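Local atomic coordinates of transcriptional regulator (Cytophaga hutchinsonii, PDB entry 3F0C), a protein that probably binds DNA as a dimeric TetR-family regulator and controls transcription, probably in response to a small-molecule ligand as in other family members. Residues Ile16-Gln21 against Ile63-Asn68; Asp83-Leu88 against Lys146-Gly151; Lys130-Val135 against Asn156-Val161. All coordinates share one frame; numbering follows the deposited sequence.

Contact 1: residues Ile16-Gln21 against Ile63-Asn68; sequences IINAAQ and IKKEQN
Lys-65 reaches out from helix 55-78 and lays its chain among Ile-17, Asn-18 and Gln-21 of helix 12-27. In the TetR fold this joins the first helix of the N-terminal DNA-binding domain to the long helix that leads into the ligand-binding domain. The two short helix segments run almost at right angles, at 92°, and their axes stay 10.7 Å apart. Long side chains therefore bridge the gap. The lysine chain is fully extended, with CG anti to the backbone N (chi1 178°). This carries NZ past the flank of Ile-17 to the amide of Asn-18. There NZ of Lys-65 donates a hydrogen bond to OD1 of Asn-18 over 2.8 Å. The ammonium sits above the carbonyl plane and not on a lone pair. Gln-21 crosses the lysine at about a right angle, and its OE1 lies against CD and CE of Lys-65. With an alanine in place of this lysine, Asn-18 OD1 is likely to lose its donor, and a gap would probably open beside Ile-17 and Gln-21. Glu-66, the next residue, bends at chi2 (76°) and brings its carboxylate to the Gln-21 amide. The two planes are 74° apart. The pair is modelled too close for its exact geometry to be trusted. The Glu-66 side chain also touches His-101 and Leu-102 of helix 84-106. Nearer the backbone of Lys-65, its CD packs on CG2 of Ile-17 at 3.7 Å.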
loop_
_atom_site.group_PDB
_atom_site.type_symbol
_atom_site.label_atom_id
_atom_site.label_comp_id
_atom_site.label_asym_id
_atom_site.label_seq_id
_atom_site.Cartn_x
_atom_site.Cartn_y
_atom_site.Cartn_z
ATOM N N ILE A 16 31.065 12.925 8.730
ATOM C CA ILE A 16 29.907 13.768 8.900
ATOM C C ILE A 16 28.645 12.929 8.670
ATOM O O ILE A 16 27.671 12.993 9.456
ATOM C CB ILE A 16 29.931 14.961 7.975
ATOM C CG1 ILE A 16 31.165 15.814 8.258
ATOM C CG2 ILE A 16 28.679 15.789 8.207
ATOM C CD1 ILE A 16 31.489 16.802 7.166
ATOM N N ILE A 17 28.671 12.117 7.625
ATOM C CA ILE A 17 27.570 11.226 7.383
ATOM C C ILE A 17 27.253 10.308 8.616
ATOM O O ILE A 17 26.077 10.084 8.983
ATOM C CB ILE A 17 27.818 10.380 6.129
ATOM C CG1 ILE A 17 27.541 11.196 4.841
ATOM C CG2 ILE A 17 26.933 9.154 6.148
ATOM C CD1 ILE A 17 28.766 11.777 4.166
ATOM N N ASN A 18 28.281 9.774 9.258
ATOM C CA ASN A 18 28.038 8.807 10.328
ATOM C C ASN A 18 27.416 9.470 11.592
ATOM O O ASN A 18 26.434 8.964 12.192
ATOM C CB ASN A 18 29.334 8.057 10.646
ATOM C CG ASN A 18 29.765 7.130 9.498
ATOM O OD1 ASN A 18 29.347 7.285 8.333
ATOM N ND2 ASN A 18 30.594 6.150 9.830
ATOM N N ALA A 19 28.018 10.604 11.953
ATOM C CA ALA A 19 27.556 11.480 12.967
ATOM C C ALA A 19 26.087 11.674 12.706
ATOM O O ALA A 19 25.237 11.342 13.534
ATOM C CB ALA A 19 28.322 12.795 12.853
ATOM N N ALA A 20 25.795 12.195 11.520
ATOM C CA ALA A 20 24.422 12.515 11.120
ATOM C C ALA A 20 23.508 11.309 11.298
ATOM O O ALA A 20 22.464 11.432 11.866
ATOM C CB ALA A 20 24.404 12.995 9.667
ATOM N N GLN A 21 23.936 10.154 10.811
ATOM C CA GLN A 21 23.166 8.924 10.879
ATOM C C GLN A 21 22.690 8.630 12.290
ATOM O O GLN A 21 21.528 8.341 12.534
ATOM C CB GLN A 21 24.036 7.763 10.385
ATOM C CG GLN A 21 23.365 6.410 10.472
ATOM C CD GLN A 21 23.838 5.434 9.408
ATOM O OE1 GLN A 21 24.875 5.622 8.769
ATOM N NE2 GLN A 21 23.064 4.387 9.199
ATOM N N ILE A 63 20.433 8.752 3.845
ATOM C CA ILE A 63 19.509 7.795 3.231
ATOM C C ILE A 63 20.296 6.985 2.259
ATOM O O ILE A 63 20.187 5.757 2.244
ATOM C CB ILE A 63 18.355 8.423 2.423
ATOM C CG1 ILE A 63 17.428 9.223 3.322
ATOM C CG2 ILE A 63 17.566 7.349 1.719
ATOM C CD1 ILE A 63 17.036 8.506 4.555
ATOM N N LYS A 64 21.089 7.659 1.433
ATOM C CA LYS A 64 21.859 6.912 0.456
ATOM C C LYS A 64 22.868 5.977 1.152
ATOM O O LYS A 64 23.035 4.851 0.703
ATOM C CB LYS A 64 22.519 7.777 -0.637
ATOM C CG LYS A 64 21.412 8.436 -1.488
ATOM C CD LYS A 64 21.873 9.363 -2.663
ATOM C CE LYS A 64 20.614 10.024 -3.432
ATOM N NZ LYS A 64 19.658 9.040 -4.140
ATOM N N LYS A 65 23.480 6.366 2.269
ATOM C CA LYS A 65 24.407 5.422 2.905
ATOM C C LYS A 65 23.647 4.180 3.276
ATOM O O LYS A 65 24.156 3.089 3.121
ATOM C CB LYS A 65 25.111 5.964 4.152
ATOM C CG LYS A 65 26.055 4.919 4.832
ATOM C CD LYS A 65 26.741 5.456 6.108
ATOM C CE LYS A 65 27.190 4.347 7.069
ATOM N NZ LYS A 65 28.147 4.799 8.129
ATOM N N GLU A 66 22.426 4.362 3.765
ATOM C CA GLU A 66 21.612 3.268 4.287
ATOM C C GLU A 66 21.177 2.353 3.148
ATOM O O GLU A 66 21.206 1.143 3.248
ATOM C CB GLU A 66 20.379 3.838 4.985
ATOM C CG GLU A 66 19.775 2.942 6.031
ATOM C CD GLU A 66 20.581 2.954 7.309
ATOM O OE1 GLU A 66 21.287 3.963 7.552
ATOM O OE2 GLU A 66 20.511 1.946 8.061
ATOM N N GLN A 67 20.790 2.947 2.044
ATOM C CA GLN A 67 20.466 2.152 0.879
ATOM C C GLN A 67 21.638 1.283 0.396
ATOM O O GLN A 67 21.438 0.119 -0.001
ATOM C CB GLN A 67 19.995 3.066 -0.222
ATOM C CG GLN A 67 18.719 3.728 0.174
ATOM C CD GLN A 67 18.090 4.473 -0.932
ATOM O OE1 GLN A 67 16.902 4.330 -1.149
ATOM N NE2 GLN A 67 18.880 5.281 -1.662
ATOM N N ASN A 68 22.851 1.839 0.438
ATOM C CA ASN A 68 24.043 1.075 0.088
ATOM C C ASN A 68 24.281 -0.094 1.078
ATOM O O ASN A 68 24.612 -1.220 0.694
ATOM C CB ASN A 68 25.274 1.988 0.006
ATOM C CG ASN A 68 25.106 3.145 -1.015
ATOM O OD1 ASN A 68 24.670 2.948 -2.171
ATOM N ND2 ASN A 68 25.464 4.362 -0.576
#

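Contact 2: residues Asp83-Leu88 against Lys146-Gly151; sequences DATALL and KEFKRG
Glu-147 brings its carboxylate to the first turn of helix 84-106, where the backbone N-H groups of Ala-84 and Thr-85 point out of the helix end. This is an N-terminal capping site in the all-helical ligand-binding domain of the TetR fold, and two acidic side chains share it. OE1 of Glu-147 accepts from the backbone N of Thr-85 at 3.2 Å, on the syn side of the carboxylate and 24° out of its plane. The same OE1 takes a second bond, from OG1 of Thr-85, also at 3.2 Å. The Thr-85 hydroxyl stands beside its own backbone N (chi1 -46°), which lets both donors converge on one oxygen. OE2 is placed less surely, near Ala-84 N. Asp-83 and Glu-147 bring like charges together, with OD1 of Asp-83 3.3 Å from OE1 of Glu-147. The helix N-terminus probably offsets part of the repulsion.

Next to the acid, the Phe-148 ring lies obliquely against Ala-84 and Leu-88, with CE2 of Phe-148 4.3 Å from CD1 of Leu-88. Leu-200 of helix 183-201 also packs on this ring. Further out, a Schellman motif at Lys-146 ends helix 118-145 and turns the chain towards Glu-147. At the helix start Asp-83 is the N-cap: its OD2 accepts from the backbone N of Ala-86 at 2.6 Å, nearly straight at 166°.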
loop_
_atom_site.group_PDB
_atom_site.type_symbol
_atom_site.label_atom_id
_atom_site.label_comp_id
_atom_site.label_asym_id
_atom_site.label_seq_id
_atom_site.Cartn_x
_atom_site.Cartn_y
_atom_site.Cartn_z
ATOM N N ASP A 83 20.387 -21.787 -1.231
ATOM C CA ASP A 83 19.567 -22.040 -2.429
ATOM C C ASP A 83 18.684 -20.828 -2.810
ATOM O O ASP A 83 18.708 -19.803 -2.117
ATOM C CB ASP A 83 18.807 -23.376 -2.314
ATOM C CG ASP A 83 17.485 -23.277 -1.554
ATOM O OD1 ASP A 83 16.883 -24.359 -1.300
ATOM O OD2 ASP A 83 17.027 -22.149 -1.229
ATOM N N ALA A 84 17.944 -20.919 -3.921
ATOM C CA ALA A 84 17.091 -19.796 -4.382
ATOM C C ALA A 84 16.113 -19.390 -3.304
ATOM O O ALA A 84 15.986 -18.203 -2.989
ATOM C CB ALA A 84 16.332 -20.156 -5.642
ATOM N N THR A 85 15.430 -20.388 -2.740
ATOM C CA THR A 85 14.475 -20.185 -1.631
ATOM C C THR A 85 15.120 -19.487 -0.392
ATOM O O THR A 85 14.674 -18.406 0.022
ATOM C CB THR A 85 13.820 -21.536 -1.258
ATOM O OG1 THR A 85 13.421 -22.201 -2.464
ATOM C CG2 THR A 85 12.612 -21.354 -0.370
ATOM N N ALA A 86 16.188 -20.064 0.157
ATOM C CA ALA A 86 16.856 -19.472 1.323
ATOM C C ALA A 86 17.270 -18.032 1.073
ATOM O O ALA A 86 17.279 -17.236 2.005
ATOM C CB ALA A 86 18.062 -20.281 1.721
ATOM N N LEU A 87 17.647 -17.711 -0.170
ATOM C CA LEU A 87 18.075 -16.347 -0.534
ATOM C C LEU A 87 16.853 -15.427 -0.500
ATOM O O LEU A 87 16.867 -14.342 0.111
ATOM C CB LEU A 87 18.727 -16.308 -1.932
ATOM C CG LEU A 87 20.159 -16.829 -2.063
ATOM C CD1 LEU A 87 20.430 -17.254 -3.480
ATOM C CD2 LEU A 87 21.162 -15.788 -1.606
ATOM N N LEU A 88 15.789 -15.889 -1.149
ATOM C CA LEU A 88 14.586 -15.110 -1.257
ATOM C C LEU A 88 14.094 -14.719 0.139
ATOM O O LEU A 88 13.697 -13.566 0.384
ATOM C CB LEU A 88 13.527 -15.913 -1.967
ATOM C CG LEU A 88 12.776 -15.089 -3.003
ATOM C CD1 LEU A 88 13.475 -15.158 -4.354
ATOM C CD2 LEU A 88 11.337 -15.589 -3.119
ATOM N N LYS A 146 16.531 -24.882 -10.879
ATOM C CA LYS A 146 15.323 -25.695 -11.090
ATOM C C LYS A 146 14.428 -25.784 -9.850
ATOM O O LYS A 146 13.597 -26.681 -9.745
ATOM C CB LYS A 146 15.654 -27.082 -11.676
ATOM C CG LYS A 146 16.209 -27.029 -13.110
ATOM C CD LYS A 146 16.552 -28.410 -13.663
ATOM C CE LYS A 146 17.071 -28.306 -15.085
ATOM N NZ LYS A 146 17.437 -29.641 -15.639
ATOM N N GLU A 147 14.570 -24.826 -8.936
ATOM C CA GLU A 147 13.689 -24.734 -7.770
ATOM C C GLU A 147 12.393 -24.029 -8.164
ATOM O O GLU A 147 11.313 -24.370 -7.694
ATOM C CB GLU A 147 14.372 -23.980 -6.631
ATOM C CG GLU A 147 15.603 -24.667 -6.049
ATOM C CD GLU A 147 16.433 -23.730 -5.183
ATOM O OE1 GLU A 147 15.881 -23.146 -4.223
ATOM O OE2 GLU A 147 17.634 -23.552 -5.458
ATOM N N PHE A 148 12.509 -23.039 -9.042
ATOM C CA PHE A 148 11.355 -22.286 -9.493
ATOM C C PHE A 148 11.078 -22.610 -10.954
ATOM O O PHE A 148 11.999 -22.780 -11.735
ATOM C CB PHE A 148 11.587 -20.771 -9.365
ATOM C CG PHE A 148 12.195 -20.316 -8.040
ATOM C CD1 PHE A 148 11.894 -20.934 -6.843
ATOM C CD2 PHE A 148 13.022 -19.199 -8.004
ATOM C CE1 PHE A 148 12.452 -20.472 -5.645
ATOM C CE2 PHE A 148 13.577 -18.743 -6.814
ATOM C CZ PHE A 148 13.288 -19.378 -5.636
ATOM N N LYS A 149 9.801 -22.655 -11.311
ATOM C CA LYS A 149 9.377 -22.822 -12.704
ATOM C C LYS A 149 9.586 -21.516 -13.490
ATOM O O LYS A 149 9.419 -20.434 -12.915
ATOM C CB LYS A 149 7.895 -23.204 -12.731
ATOM C CG LYS A 149 7.589 -24.568 -12.154
ATOM C CD LYS A 149 6.077 -24.898 -12.181
ATOM C CE LYS A 149 5.828 -26.262 -11.622
ATOM N NZ LYS A 149 4.393 -26.492 -11.658
ATOM N N ARG A 150 9.951 -21.617 -14.778
ATOM C CA ARG A 150 9.978 -20.456 -15.696
ATOM C C ARG A 150 8.656 -20.441 -16.403
ATOM O O ARG A 150 8.427 -21.313 -17.254
ATOM C CB ARG A 150 11.041 -20.580 -16.798
ATOM C CG ARG A 150 10.860 -19.510 -17.921
ATOM C CD ARG A 150 11.725 -19.651 -19.207
ATOM N NE ARG A 150 11.970 -21.002 -19.752
ATOM C CZ ARG A 150 11.050 -21.913 -20.095
ATOM N NH1 ARG A 150 9.751 -21.700 -19.884
ATOM N NH2 ARG A 150 11.437 -23.077 -20.623
ATOM N N GLY A 151 7.778 -19.477 -16.126
ATOM C CA GLY A 151 7.980 -18.342 -15.232
ATOM C C GLY A 151 8.315 -17.131 -16.075
ATOM O O GLY A 151 9.147 -17.239 -17.005
#

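Contact 3: residues Lys130-Val135 against Asn156-Val161; sequences KEVEIV and NAEFLV
Ala-157 is the low point of helix 153-174 that lets helix 118-145 come close. Its small CB faces the opposite helix, and CG1 of Val-135 reaches past it to lie 3.6 Å from CA of Ala-157. The CA atoms of Val-135 and Ala-157 are 5.4 Å apart. Val-132 fills the other side of this low point. Its CG1 rests against CB of Ala-157 at 4.0 Å and also meets the backbone N and the CG of Glu-158. Its CG2 turns to Val-161 instead, 4.0 Å from that residue's CB. Val-161 is the answering bump, one turn on from Ala-157. Its CG2 enters the hollow between Val-132 and Val-135 and lies 4.1 Å from CG2 of Val-135. The two short segments cross at 122°, with their axes 8.4 Å apart. They belong to the helical bundle of the TetR ligand-binding and dimerisation domain. Phe-159, on the far face of helix 153-174, makes a cation-pi contact with Lys-194 of the second subunit. Beside Val-132, CG1 of Val-161 touches CD of Glu-131 at 3.7 Å. A chi1 of -168° swings CG of the glutamate away from its backbone N and lays the straight chain obliquely across the valine. Its buried carboxylate is held from helix 84-106: OE2 of Glu-131 forms a salt bridge with Arg-95 and a hydrogen bond with Tyr-91.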
loop_
_atom_site.group_PDB
_atom_site.type_symbol
_atom_site.label_atom_id
_atom_site.label_comp_id
_atom_site.label_asym_id
_atom_site.label_seq_id
_atom_site.Cartn_x
_atom_site.Cartn_y
_atom_site.Cartn_z
ATOM N N LYS A 130 16.214 -1.293 -8.699
ATOM C CA LYS A 130 17.334 -2.166 -8.367
ATOM C C LYS A 130 16.837 -3.419 -7.685
ATOM O O LYS A 130 17.325 -4.514 -7.945
ATOM C CB LYS A 130 18.360 -1.468 -7.494
ATOM C CG LYS A 130 19.575 -1.023 -8.291
ATOM C CD LYS A 130 20.794 -0.782 -7.441
ATOM C CE LYS A 130 20.800 0.638 -6.888
ATOM N NZ LYS A 130 21.117 1.682 -7.906
ATOM N N GLU A 131 15.812 -3.246 -6.857
ATOM C CA GLU A 131 15.286 -4.306 -6.021
ATOM C C GLU A 131 14.608 -5.352 -6.845
ATOM O O GLU A 131 14.817 -6.536 -6.633
ATOM C CB GLU A 131 14.286 -3.708 -5.046
ATOM C CG GLU A 131 13.838 -4.624 -3.892
ATOM C CD GLU A 131 12.949 -3.906 -2.879
ATOM O OE1 GLU A 131 12.844 -2.646 -2.944
ATOM O OE2 GLU A 131 12.332 -4.596 -2.032
ATOM N N VAL A 132 13.769 -4.910 -7.774
ATOM C CA VAL A 132 13.098 -5.829 -8.675
ATOM C C VAL A 132 14.168 -6.642 -9.378
ATOM O O VAL A 132 14.059 -7.882 -9.468
ATOM C CB VAL A 132 12.197 -5.092 -9.689
ATOM C CG1 VAL A 132 11.756 -6.021 -10.811
ATOM C CG2 VAL A 132 10.966 -4.538 -8.971
ATOM N N GLU A 133 15.226 -5.956 -9.824
ATOM C CA GLU A 133 16.321 -6.633 -10.524
ATOM C C GLU A 133 17.019 -7.659 -9.628
ATOM O O GLU A 133 17.196 -8.821 -10.026
ATOM C CB GLU A 133 17.388 -5.665 -11.009
ATOM C CG GLU A 133 16.988 -4.665 -12.063
ATOM C CD GLU A 133 16.451 -5.298 -13.340
ATOM O OE1 GLU A 133 17.054 -6.354 -13.746
ATOM O OE2 GLU A 133 15.462 -4.740 -13.933
ATOM N N ILE A 134 17.428 -7.262 -8.423
ATOM C CA ILE A 134 18.031 -8.254 -7.551
ATOM C C ILE A 134 17.122 -9.477 -7.489
ATOM O O ILE A 134 17.559 -10.626 -7.709
ATOM C CB ILE A 134 18.274 -7.757 -6.146
ATOM C CG1 ILE A 134 19.410 -6.735 -6.127
ATOM C CG2 ILE A 134 18.602 -8.899 -5.249
ATOM C CD1 ILE A 134 19.275 -5.751 -4.932
ATOM N N VAL A 135 15.842 -9.230 -7.271
ATOM C CA VAL A 135 14.929 -10.333 -7.111
ATOM C C VAL A 135 14.841 -11.169 -8.411
ATOM O O VAL A 135 14.878 -12.409 -8.381
ATOM C CB VAL A 135 13.559 -9.848 -6.577
ATOM C CG1 VAL A 135 12.504 -10.929 -6.798
ATOM C CG2 VAL A 135 13.703 -9.456 -5.078
ATOM N N ASN A 156 6.961 -11.884 -11.839
ATOM C CA ASN A 156 7.051 -12.351 -10.477
ATOM C C ASN A 156 7.850 -11.410 -9.580
ATOM O O ASN A 156 7.354 -10.952 -8.559
ATOM C CB ASN A 156 7.722 -13.713 -10.483
ATOM C CG ASN A 156 6.828 -14.799 -11.026
ATOM O OD1 ASN A 156 5.793 -14.505 -11.630
ATOM N ND2 ASN A 156 7.211 -16.065 -10.809
ATOM N N ALA A 157 9.085 -11.126 -9.982
ATOM C CA ALA A 157 9.988 -10.247 -9.252
ATOM C C ALA A 157 9.282 -8.984 -8.760
ATOM O O ALA A 157 9.288 -8.689 -7.570
ATOM C CB ALA A 157 11.133 -9.875 -10.135
ATOM N N GLU A 158 8.692 -8.237 -9.696
ATOM C CA GLU A 158 7.833 -7.096 -9.411
ATOM C C GLU A 158 6.759 -7.387 -8.426
ATOM O O GLU A 158 6.428 -6.554 -7.567
ATOM C CB GLU A 158 7.069 -6.744 -10.636
ATOM C CG GLU A 158 7.744 -5.787 -11.460
ATOM C CD GLU A 158 6.837 -4.610 -11.783
ATOM O OE1 GLU A 158 5.592 -4.815 -11.955
ATOM O OE2 GLU A 158 7.401 -3.481 -11.876
ATOM N N PHE A 159 6.141 -8.543 -8.610
ATOM C CA PHE A 159 5.009 -8.885 -7.775
ATOM C C PHE A 159 5.464 -9.003 -6.330
ATOM O O PHE A 159 4.885 -8.380 -5.438
ATOM C CB PHE A 159 4.317 -10.161 -8.258
ATOM C CG PHE A 159 2.936 -10.365 -7.679
ATOM C CD1 PHE A 159 1.960 -9.379 -7.797
ATOM C CD2 PHE A 159 2.611 -11.550 -7.023
ATOM C CE1 PHE A 159 0.690 -9.575 -7.288
ATOM C CE2 PHE A 159 1.362 -11.747 -6.516
ATOM C CZ PHE A 159 0.394 -10.755 -6.644
ATOM N N LEU A 160 6.517 -9.768 -6.115
ATOM C CA LEU A 160 7.030 -9.920 -4.773
ATOM C C LEU A 160 7.400 -8.559 -4.204
ATOM O O LEU A 160 7.017 -8.220 -3.081
ATOM C CB LEU A 160 8.230 -10.865 -4.746
ATOM C CG LEU A 160 8.676 -11.298 -3.355
ATOM C CD1 LEU A 160 9.408 -10.202 -2.717
ATOM C CD2 LEU A 160 7.506 -11.611 -2.506
ATOM N N VAL A 161 8.109 -7.767 -4.995
ATOM C CA VAL A 161 8.559 -6.476 -4.505
ATOM C C VAL A 161 7.322 -5.640 -4.127
ATOM O O VAL A 161 7.216 -5.172 -3.003
ATOM C CB VAL A 161 9.548 -5.809 -5.474
ATOM C CG1 VAL A 161 9.937 -4.448 -5.010
ATOM C CG2 VAL A 161 10.778 -6.660 -5.561
#

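In the fold
Contact 1 is a surface contact on the DNA-binding side of the chain. Contacts 2 and 3 lie together on the opposite side of the chain's centre, with their own centres 13 Å apart. Contact 3 is the buried one and contact 2 is partly buried. The loop residues 146-151 of contact 2 lie between helices 118-145 and 153-174, the two that pack together in contact 3. The chemistry changes with place. Long polar side chains span wide-set helices in contact 1. Carboxylates serve a helix start in contact 2. Small aliphatic groups interlock in contact 3, with no hydrogen bond between its segments.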